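Local coordinates for protein endo-beta-1,2-glucanase (Talaromyces funiculosus, PDB 6IMV) that hydrolyses beta-1,2-glucans from within the chain, as an endo-acting fungal glycoside hydrolase that carries N-linked glycans and binds glucose units in its pocket, at residues 342-347 / 376-381; 346-351 / 359-364. All coordinates share one frame; numbering follows the deposited sequence.

Contact 1: 342-347 / 376-381; sequences GMFASI and QELDVI. With NAG (2-acetamido-2-deoxy-beta-D-glucopyranose), chain C.
Phe-344 and Ile-381 bring the two backbones closest, 5.2 Å between their CA atoms, where the loop that follows helix 318-337 passes the short strand 380-381. The backbones do not pair directly; one water spans them, accepting from Ala-345 N at 3.0 Å and donating to Val-380 O. Strand 380-381 pairs instead with strand 415-421, through Ile-381 and Thr-420. The ring of Phe-344 carries most of the side-chain contact. With CG anti to the carbonyl carbon (chi1 -68°), it reaches across to Leu-378, whose CD2 sits over the middle of one face in a CH-pi contact, 3.9 Å from the ring centroid and only 2° off its normal. Val-380 O lies at the ring edge, near its plane, 3.3 Å from Phe-344 CD1, while Ile-381 CG2 approaches CE1 obliquely. Beyond the ring, Ile-381 CD1 rests on Gly-342 CA, and Ile-347 CG2 meets Val-380 CG1 at 3.8 Å. At the outer end, the extended chain of Glu-377 carries OE1 to the N-acetylglucosamine, whose N2 donates to it at 3.0 Å; Asp-379 forms a salt bridge with Arg-421. The carbonyl of Val-380 thus has its water and an aromatic edge as neighbours, and Leu-378 O, also against the ring, accepts from Arg-422. A largely apolar, buried join around one phenylalanine gives way to carboxylates beside the glycan.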
ATOM      1  N   GLY A 342       9.213 -16.414   6.805  1.00 13.78           N
ATOM      2  CA  GLY A 342       8.402 -15.311   6.357  1.00 13.46           C
ATOM      3  C   GLY A 342       9.050 -14.652   5.159  1.00 13.27           C
ATOM      4  O   GLY A 342      10.031 -15.183   4.606  1.00 13.16           O
ATOM      5  N   MET A 343       8.510 -13.494   4.760  1.00 12.58           N
ATOM      6  CA  MET A 343       9.102 -12.722   3.691  1.00 12.47           C
ATOM      7  C   MET A 343       9.264 -11.261   4.150  1.00 12.31           C
ATOM      8  O   MET A 343       8.792 -10.888   5.223  1.00 13.12           O
ATOM      9  CB  MET A 343       8.256 -12.842   2.420  1.00 12.27           C
ATOM     10  CG  MET A 343       8.159 -14.256   1.913  1.00 12.08           C
ATOM     11  SD  MET A 343       7.291 -14.423   0.327  1.00 11.99           S
ATOM     12  CE  MET A 343       5.590 -14.142   0.825  1.00 12.03           C
ATOM     13  N   PHE A 344       9.949 -10.458   3.327  1.00 11.86           N
ATOM     14  CA  PHE A 344      10.515  -9.173   3.724  1.00 11.64           C
ATOM     15  C   PHE A 344       9.842  -7.989   3.010  1.00 11.50           C
ATOM     16  O   PHE A 344       9.570  -8.026   1.805  1.00 10.82           O
ATOM     17  CB  PHE A 344      12.012  -9.157   3.403  1.00 11.74           C
ATOM     18  CG  PHE A 344      12.834 -10.098   4.245  1.00 11.71           C
ATOM     19  CD1 PHE A 344      13.031  -9.843   5.590  1.00 11.76           C
ATOM     20  CD2 PHE A 344      13.414 -11.229   3.687  1.00 11.96           C
ATOM     21  CE1 PHE A 344      13.795 -10.705   6.365  1.00 12.02           C
ATOM     22  CE2 PHE A 344      14.180 -12.086   4.460  1.00 12.07           C
ATOM     23  CZ  PHE A 344      14.369 -11.820   5.800  1.00 12.09           C
ATOM     24  N   ALA A 345       9.623  -6.920   3.784  1.00 11.41           N
ATOM     25  CA  ALA A 345       9.167  -5.636   3.284  1.00 11.52           C
ATOM     26  C   ALA A 345       9.533  -4.542   4.297  1.00 11.29           C
ATOM     27  O   ALA A 345       9.711  -4.823   5.489  1.00 11.65           O
ATOM     28  CB  ALA A 345       7.676  -5.682   3.030  1.00 11.69           C
ATOM     29  N   SER A 346       9.665  -3.307   3.813  1.00 11.43           N
ATOM     30  CA  SER A 346       9.868  -2.153   4.671  1.00 11.82           C
ATOM     31  C   SER A 346       8.830  -2.190   5.803  1.00 12.22           C
ATOM     32  O   SER A 346       7.625  -2.386   5.559  1.00 12.47           O
ATOM     33  CB  SER A 346       9.777  -0.860   3.889  1.00 12.29           C
ATOM     34  OG  SER A 346      10.634  -0.875   2.756  1.00 12.23           O
ATOM     35  N   ILE A 347       9.294  -2.007   7.042  1.00 12.05           N
ATOM     36  CA  ILE A 347       8.476  -2.315   8.221  1.00 12.18           C
ATOM     37  C   ILE A 347       9.085  -1.661   9.470  1.00 12.51           C
ATOM     38  O   ILE A 347      10.301  -1.421   9.541  1.00 12.09           O
ATOM     39  CB  ILE A 347       8.361  -3.849   8.385  1.00 12.05           C
ATOM     40  CG1 ILE A 347       7.240  -4.249   9.337  1.00 12.03           C
ATOM     41  CG2 ILE A 347       9.689  -4.475   8.813  1.00 11.85           C
ATOM     42  CD1 ILE A 347       5.860  -3.979   8.798  1.00 12.50           C
ATOM     43  N   GLN A 376      21.161  -4.385   3.393  1.00 13.70           N
ATOM     44  CA  GLN A 376      19.809  -4.724   3.832  1.00 14.07           C
ATOM     45  C   GLN A 376      19.847  -5.318   5.244  1.00 14.51           C
ATOM     46  O   GLN A 376      20.802  -5.991   5.619  1.00 14.42           O
ATOM     47  CB  GLN A 376      19.150  -5.695   2.850  1.00 13.44           C
ATOM     48  CG  GLN A 376      18.919  -5.078   1.480  1.00 12.94           C
ATOM     49  CD  GLN A 376      17.800  -5.725   0.689  1.00 12.67           C
ATOM     50  OE1 GLN A 376      17.085  -6.598   1.180  1.00 12.51           O
ATOM     51  NE2 GLN A 376      17.668  -5.320  -0.567  1.00 11.80           N
ATOM     52  N   GLU A 377      18.793  -5.027   6.010  1.00 14.37           N
ATOM     53  CA  GLU A 377      18.517  -5.643   7.294  1.00 14.43           C
ATOM     54  C   GLU A 377      17.420  -6.693   7.082  1.00 14.85           C
ATOM     55  O   GLU A 377      16.304  -6.345   6.651  1.00 14.08           O
ATOM     56  CB  GLU A 377      18.087  -4.590   8.323  1.00 14.65           C
ATOM     57  CG  GLU A 377      17.872  -5.185   9.706  1.00 14.87           C
ATOM     58  CD  GLU A 377      17.508  -4.219  10.818  1.00 14.98           C
ATOM     59  OE1 GLU A 377      17.780  -3.022  10.664  1.00 14.27           O
ATOM     60  OE2 GLU A 377      16.937  -4.680  11.841  1.00 15.06           O
ATOM     61  N   LEU A 378      17.745  -7.954   7.404  1.00 14.77           N
ATOM     62  CA  LEU A 378      16.897  -9.113   7.136  1.00 14.79           C
ATOM     63  C   LEU A 378      16.595  -9.897   8.422  1.00 14.56           C
ATOM     64  O   LEU A 378      16.342 -11.102   8.376  1.00 14.73           O
ATOM     65  CB  LEU A 378      17.627 -10.003   6.126  1.00 15.38           C
ATOM     66  CG  LEU A 378      17.962  -9.347   4.791  1.00 15.46           C
ATOM     67  CD1 LEU A 378      18.708 -10.323   3.888  1.00 16.07           C
ATOM     68  CD2 LEU A 378      16.698  -8.834   4.117  1.00 15.40           C
ATOM     69  N   ASP A 379      16.579  -9.221   9.573  1.00 14.76           N
ATOM     70  CA  ASP A 379      16.303  -9.919  10.830  1.00 14.96           C
ATOM     71  C   ASP A 379      14.805  -9.858  11.182  1.00 13.65           C
ATOM     72  O   ASP A 379      14.375 -10.581  12.065  1.00 13.02           O
ATOM     73  CB  ASP A 379      17.194  -9.408  11.965  1.00 16.02           C
ATOM     74  CG  ASP A 379      17.063  -7.927  12.257  1.00 17.34           C
ATOM     75  OD1 ASP A 379      16.465  -7.204  11.455  1.00 17.71           O
ATOM     76  OD2 ASP A 379      17.559  -7.520  13.299  1.00 21.53           O
ATOM     77  N   VAL A 380      14.027  -9.019  10.479  1.00 13.04           N
ATOM     78  CA  VAL A 380      12.608  -8.798  10.779  1.00 12.39           C
ATOM     79  C   VAL A 380      11.758  -9.074   9.528  1.00 12.04           C
ATOM     80  O   VAL A 380      12.026  -8.530   8.447  1.00 11.38           O
ATOM     81  CB  VAL A 380      12.388  -7.367  11.311  1.00 12.65           C
ATOM     82  CG1 VAL A 380      10.904  -7.013  11.433  1.00 12.87           C
ATOM     83  CG2 VAL A 380      13.119  -7.158  12.635  1.00 12.62           C
ATOM     84  N   ILE A 381      10.693  -9.868   9.726  1.00 11.62           N
ATOM     85  CA  ILE A 381       9.739 -10.286   8.696  1.00 11.39           C
ATOM     86  C   ILE A 381       8.351  -9.738   9.060  1.00 11.22           C
ATOM     87  O   ILE A 381       8.075  -9.418  10.226  1.00 11.19           O
ATOM     88  CB  ILE A 381       9.712 -11.822   8.547  1.00 11.50           C
ATOM     89  CG1 ILE A 381       9.494 -12.523   9.892  1.00 11.38           C
ATOM     90  CG2 ILE A 381      10.966 -12.311   7.834  1.00 11.70           C
ATOM     91  CD1 ILE A 381       9.335 -14.020   9.800  1.00 11.47           C
TER
HETATM   92  C1  NAG C   1      16.165  -3.085  14.822  1.00 20.22           C
HETATM   93  C2  NAG C   1      17.322  -2.156  14.511  1.00 20.86           C
HETATM   94  C3  NAG C   1      18.619  -2.945  14.617  1.00 22.20           C
HETATM   95  C4  NAG C   1      18.764  -3.515  16.013  1.00 23.74           C
HETATM   96  C5  NAG C   1      17.513  -4.287  16.409  1.00 22.89           C
HETATM   97  C6  NAG C   1      17.562  -4.647  17.891  1.00 22.92           C
HETATM   98  C7  NAG C   1      16.576  -0.419  12.947  1.00 21.22           C
HETATM   99  C8  NAG C   1      16.642   0.055  11.523  1.00 21.68           C
HETATM  100  N2  NAG C   1      17.189  -1.570  13.191  1.00 20.49           N
HETATM  101  O3  NAG C   1      19.721  -2.106  14.317  1.00 20.93           O
HETATM  102  O4  NAG C   1      19.883  -4.416  15.996  1.00 29.07           O
HETATM  103  O5  NAG C   1      16.312  -3.544  16.162  1.00 20.65           O
HETATM  104  O6  NAG C   1      16.434  -5.463  18.185  1.00 23.42           O
HETATM  105  O7  NAG C   1      15.997   0.212  13.814  1.00 22.24           O
HETATM  106  O   HOH W   1      10.169  -7.413   6.728  1.00 10.67           O

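Contact 2: 346-351 / 359-364; sequences SINNVT and VGYISN. With NAG (2-acetamido-2-deoxy-beta-D-glucopyranose), chain C; BGC (beta-D-glucopyranose), chain I.
Ile-347 and Ile-362 form an antiparallel hydrogen-bonded pair, Ile-362 N giving to Ile-347 O at 2.7 Å and Ile-347 N to Ile-362 O at 2.9 Å. Asn-349 N to Gly-360 O and Val-359 N to Val-350 O continue this ladder along the beta hairpin of strands 347-352 and 357-362. At its other end Ser-346 OG donates to Ser-363 O at 2.6 Å, in the carbonyl plane and on a lone pair. The next pair, Asn-348 with Tyr-361, is non-hydrogen-bonded and turns its side chains to the sugar pocket. There Asn-348 ND2 donates to O4 of the bound glucose at 2.9 Å, nearly straight at 169°, and also bonds Glu-418. The glucose lies against the Tyr-361 ring, C1 being 3.7 Å above its centre; Ile-347 O lies over the opposite face, displaced toward the rim. The amide of Asn-348 stands at the ring edge, its plane 79° from the ring's. A water joins Tyr-361 OH to Ser-346 O. Asn-349 bears the N-glycan on ND2: chi1 -152° sets CG roughly anti to the backbone N, and OD1 takes Val-350 N at 2.8 Å from above the amide carbonyl plane rather than on a lone pair. Around the N-acetylglucosamine, Val-359 CG2 lies near its O5 and Ile-362 CG1 against the acetamide methyl C8; Val-350 CG2 sits loosely beside Val-359 CG2. One short hairpin therefore presents an aromatic platform and an amide donor to glucose, while an adjacent asparagine anchors a glycan whose acetamide lies along 360-362 and takes a weak bond from Asn-349 ND2 on its O7.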
ATOM      1  N   SER A 346       9.665  -3.307   3.813  1.00 11.43           N
ATOM      2  CA  SER A 346       9.868  -2.153   4.671  1.00 11.82           C
ATOM      3  C   SER A 346       8.830  -2.190   5.803  1.00 12.22           C
ATOM      4  O   SER A 346       7.625  -2.386   5.559  1.00 12.47           O
ATOM      5  CB  SER A 346       9.777  -0.860   3.889  1.00 12.29           C
ATOM      6  OG  SER A 346      10.634  -0.875   2.756  1.00 12.23           O
ATOM      7  N   ILE A 347       9.294  -2.007   7.042  1.00 12.05           N
ATOM      8  CA  ILE A 347       8.476  -2.315   8.221  1.00 12.18           C
ATOM      9  C   ILE A 347       9.085  -1.661   9.470  1.00 12.51           C
ATOM     10  O   ILE A 347      10.301  -1.421   9.541  1.00 12.09           O
ATOM     11  CB  ILE A 347       8.361  -3.849   8.385  1.00 12.05           C
ATOM     12  CG1 ILE A 347       7.240  -4.249   9.337  1.00 12.03           C
ATOM     13  CG2 ILE A 347       9.689  -4.475   8.813  1.00 11.85           C
ATOM     14  CD1 ILE A 347       5.860  -3.979   8.798  1.00 12.50           C
ATOM     15  N   ASN A 348       8.224  -1.396  10.460  1.00 12.91           N
ATOM     16  CA  ASN A 348       8.651  -0.996  11.791  1.00 13.12           C
ATOM     17  C   ASN A 348       9.394  -2.157  12.455  1.00 13.59           C
ATOM     18  O   ASN A 348       9.040  -3.331  12.291  1.00 13.38           O
ATOM     19  CB  ASN A 348       7.485  -0.524  12.663  1.00 12.89           C
ATOM     20  CG  ASN A 348       7.049   0.876  12.298  1.00 13.23           C
ATOM     21  OD1 ASN A 348       7.702   1.848  12.682  1.00 13.27           O
ATOM     22  ND2 ASN A 348       5.989   0.987  11.519  1.00 12.98           N
ATOM     23  N   ASN A 349      10.429  -1.781  13.212  1.00 14.14           N
ATOM     24  CA  ASN A 349      11.256  -2.676  13.990  1.00 14.43           C
ATOM     25  C   ASN A 349      10.492  -3.083  15.251  1.00 14.50           C
ATOM     26  O   ASN A 349       9.393  -2.567  15.526  1.00 14.04           O
ATOM     27  CB  ASN A 349      12.579  -1.991  14.343  1.00 15.61           C
ATOM     28  CG  ASN A 349      13.744  -2.937  14.549  1.00 16.58           C
ATOM     29  OD1 ASN A 349      13.571  -4.157  14.633  1.00 16.66           O
ATOM     30  ND2 ASN A 349      14.935  -2.363  14.631  1.00 18.11           N
ATOM     31  N   VAL A 350      11.100  -3.984  16.026  1.00 14.46           N
ATOM     32  CA  VAL A 350      10.518  -4.520  17.253  1.00 14.59           C
ATOM     33  C   VAL A 350      10.302  -3.404  18.284  1.00 14.51           C
ATOM     34  O   VAL A 350      10.965  -2.356  18.270  1.00 14.27           O
ATOM     35  CB  VAL A 350      11.387  -5.641  17.846  1.00 15.04           C
ATOM     36  CG1 VAL A 350      11.559  -6.793  16.880  1.00 15.92           C
ATOM     37  CG2 VAL A 350      12.750  -5.138  18.304  1.00 15.54           C
ATOM     38  N   THR A 351       9.357  -3.672  19.186  1.00 14.42           N
ATOM     39  CA  THR A 351       9.123  -2.906  20.376  1.00 14.59           C
ATOM     40  C   THR A 351      10.148  -3.314  21.440  1.00 15.37           C
ATOM     41  O   THR A 351      10.433  -4.494  21.621  1.00 14.78           O
ATOM     42  CB  THR A 351       7.703  -3.153  20.909  1.00 14.40           C
ATOM     43  OG1 THR A 351       6.777  -2.720  19.912  1.00 14.35           O
ATOM     44  CG2 THR A 351       7.428  -2.441  22.216  1.00 14.34           C
ATOM     45  N   VAL A 359      11.765   0.517  18.129  1.00 20.94           N
ATOM     46  CA  VAL A 359      13.170   0.942  18.199  1.00 22.33           C
ATOM     47  C   VAL A 359      13.585   1.689  16.921  1.00 22.40           C
ATOM     48  O   VAL A 359      14.563   2.419  16.938  1.00 24.49           O
ATOM     49  CB  VAL A 359      14.131  -0.218  18.516  1.00 23.77           C
ATOM     50  CG1 VAL A 359      13.830  -0.843  19.863  1.00 24.60           C
ATOM     51  CG2 VAL A 359      14.145  -1.281  17.449  1.00 24.69           C
ATOM     52  N   GLY A 360      12.836   1.533  15.827  1.00 20.56           N
ATOM     53  CA  GLY A 360      13.137   2.239  14.588  1.00 18.46           C
ATOM     54  C   GLY A 360      12.312   1.701  13.434  1.00 17.07           C
ATOM     55  O   GLY A 360      11.476   0.826  13.623  1.00 16.49           O
ATOM     56  N   TYR A 361      12.535   2.263  12.240  1.00 16.05           N
ATOM     57  CA  TYR A 361      11.914   1.769  11.017  1.00 15.22           C
ATOM     58  C   TYR A 361      12.971   1.131  10.104  1.00 14.82           C
ATOM     59  O   TYR A 361      14.010   1.723   9.845  1.00 14.72           O
ATOM     60  CB  TYR A 361      11.177   2.896  10.300  1.00 14.71           C
ATOM     61  CG  TYR A 361      10.358   2.414   9.133  1.00 14.50           C
ATOM     62  CD1 TYR A 361       9.107   1.860   9.328  1.00 14.66           C
ATOM     63  CD2 TYR A 361      10.845   2.480   7.841  1.00 14.53           C
ATOM     64  CE1 TYR A 361       8.345   1.399   8.273  1.00 14.91           C
ATOM     65  CE2 TYR A 361      10.097   2.025   6.768  1.00 15.22           C
ATOM     66  CZ  TYR A 361       8.842   1.483   6.986  1.00 14.85           C
ATOM     67  OH  TYR A 361       8.092   1.047   5.939  1.00 14.69           O
ATOM     68  N   ILE A 362      12.676  -0.080   9.622  1.00 14.67           N
ATOM     69  CA  ILE A 362      13.558  -0.819   8.705  1.00 14.74           C
ATOM     70  C   ILE A 362      13.027  -0.663   7.279  1.00 14.62           C
ATOM     71  O   ILE A 362      12.097  -1.373   6.893  1.00 14.06           O
ATOM     72  CB  ILE A 362      13.659  -2.314   9.082  1.00 14.96           C
ATOM     73  CG1 ILE A 362      14.010  -2.538  10.555  1.00 15.07           C
ATOM     74  CG2 ILE A 362      14.640  -3.022   8.161  1.00 14.76           C
ATOM     75  CD1 ILE A 362      13.634  -3.916  11.067  1.00 15.04           C
ATOM     76  N   SER A 363      13.640   0.249   6.514  1.00 14.61           N
ATOM     77  CA  SER A 363      13.323   0.478   5.102  1.00 14.48           C
ATOM     78  C   SER A 363      13.860  -0.658   4.234  1.00 13.76           C
ATOM     79  O   SER A 363      13.189  -1.107   3.297  1.00 13.41           O
ATOM     80  CB  SER A 363      13.906   1.782   4.612  1.00 15.08           C
ATOM     81  OG  SER A 363      13.249   2.882   5.216  1.00 17.12           O
ATOM     82  N   ASN A 364      15.101  -1.054   4.529  1.00 13.54           N
ATOM     83  CA  ASN A 364      15.945  -1.813   3.623  1.00 13.55           C
ATOM     84  C   ASN A 364      15.798  -3.316   3.903  1.00 13.19           C
ATOM     85  O   ASN A 364      16.779  -4.002   4.173  1.00 12.65           O
ATOM     86  CB  ASN A 364      17.396  -1.332   3.709  1.00 13.70           C
ATOM     87  CG  ASN A 364      17.988  -1.438   5.101  1.00 14.17           C
ATOM     88  OD1 ASN A 364      17.275  -1.368   6.091  1.00 13.43           O
ATOM     89  ND2 ASN A 364      19.296  -1.608   5.185  1.00 14.23           N
TER
HETATM   90  C1  NAG C   1      16.165  -3.085  14.822  1.00 20.22           C
HETATM   91  C2  NAG C   1      17.322  -2.156  14.511  1.00 20.86           C
HETATM   92  C3  NAG C   1      18.619  -2.945  14.617  1.00 22.20           C
HETATM   93  C4  NAG C   1      18.764  -3.515  16.013  1.00 23.74           C
HETATM   94  C5  NAG C   1      17.513  -4.287  16.409  1.00 22.89           C
HETATM   95  C6  NAG C   1      17.562  -4.647  17.891  1.00 22.92           C
HETATM   96  C7  NAG C   1      16.576  -0.419  12.947  1.00 21.22           C
HETATM   97  C8  NAG C   1      16.642   0.055  11.523  1.00 21.68           C
HETATM   98  N2  NAG C   1      17.189  -1.570  13.191  1.00 20.49           N
HETATM   99  O3  NAG C   1      19.721  -2.106  14.317  1.00 20.93           O
HETATM  100  O4  NAG C   1      19.883  -4.416  15.996  1.00 29.07           O
HETATM  101  O5  NAG C   1      16.312  -3.544  16.162  1.00 20.65           O
HETATM  102  O6  NAG C   1      16.434  -5.463  18.185  1.00 23.42           O
HETATM  103  O7  NAG C   1      15.997   0.212  13.814  1.00 22.24           O
HETATM  104  C2  BGC I 606       7.340   5.997   9.341  1.00 31.72           C
HETATM  105  C3  BGC I 606       6.615   5.177  10.422  1.00 30.71           C
HETATM  106  C4  BGC I 606       5.366   4.462   9.868  1.00 29.67           C
HETATM  107  C5  BGC I 606       5.712   3.743   8.556  1.00 29.64           C
HETATM  108  C6  BGC I 606       4.505   3.067   7.900  1.00 29.06           C
HETATM  109  C1  BGC I 606       7.563   5.157   8.091  1.00 31.07           C
HETATM  110  O1  BGC I 606       8.201   5.871   7.028  1.00 34.31           O
HETATM  111  O2  BGC I 606       8.608   6.387   9.838  1.00 32.41           O
HETATM  112  O3  BGC I 606       6.245   6.009  11.522  1.00 30.34           O
HETATM  113  O4  BGC I 606       4.819   3.532  10.825  1.00 24.55           O
HETATM  114  O5  BGC I 606       6.302   4.667   7.633  1.00 31.58           O
HETATM  115  O6  BGC I 606       3.571   4.068   7.503  1.00 29.47           O
HETATM  116  O   HOH W   2       5.910  -0.297   6.336  1.00 11.38           O

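Both contacts are largely buried and share Ser-346 and Ile-347, where the loop after helix 318-337 becomes the first strand of the hairpin. Contact 1 joins that loop to strand 380-381 through an aromatic and aliphatic core with one bridging water; contact 2 is held mainly by direct backbone bonds within the hairpin, and its far end reaches the surface at Val-359. They meet where Glu-377 N probably bonds Asn-364 O, at 2.9 Å, and where Val-380 CG2 packs on Asn-349 OD1. The same N-acetylglucosamine ties them: contact 2 supplies its covalent anchor and contact 1 a carboxylate acceptor. Direct glucose binding belongs to contact 2.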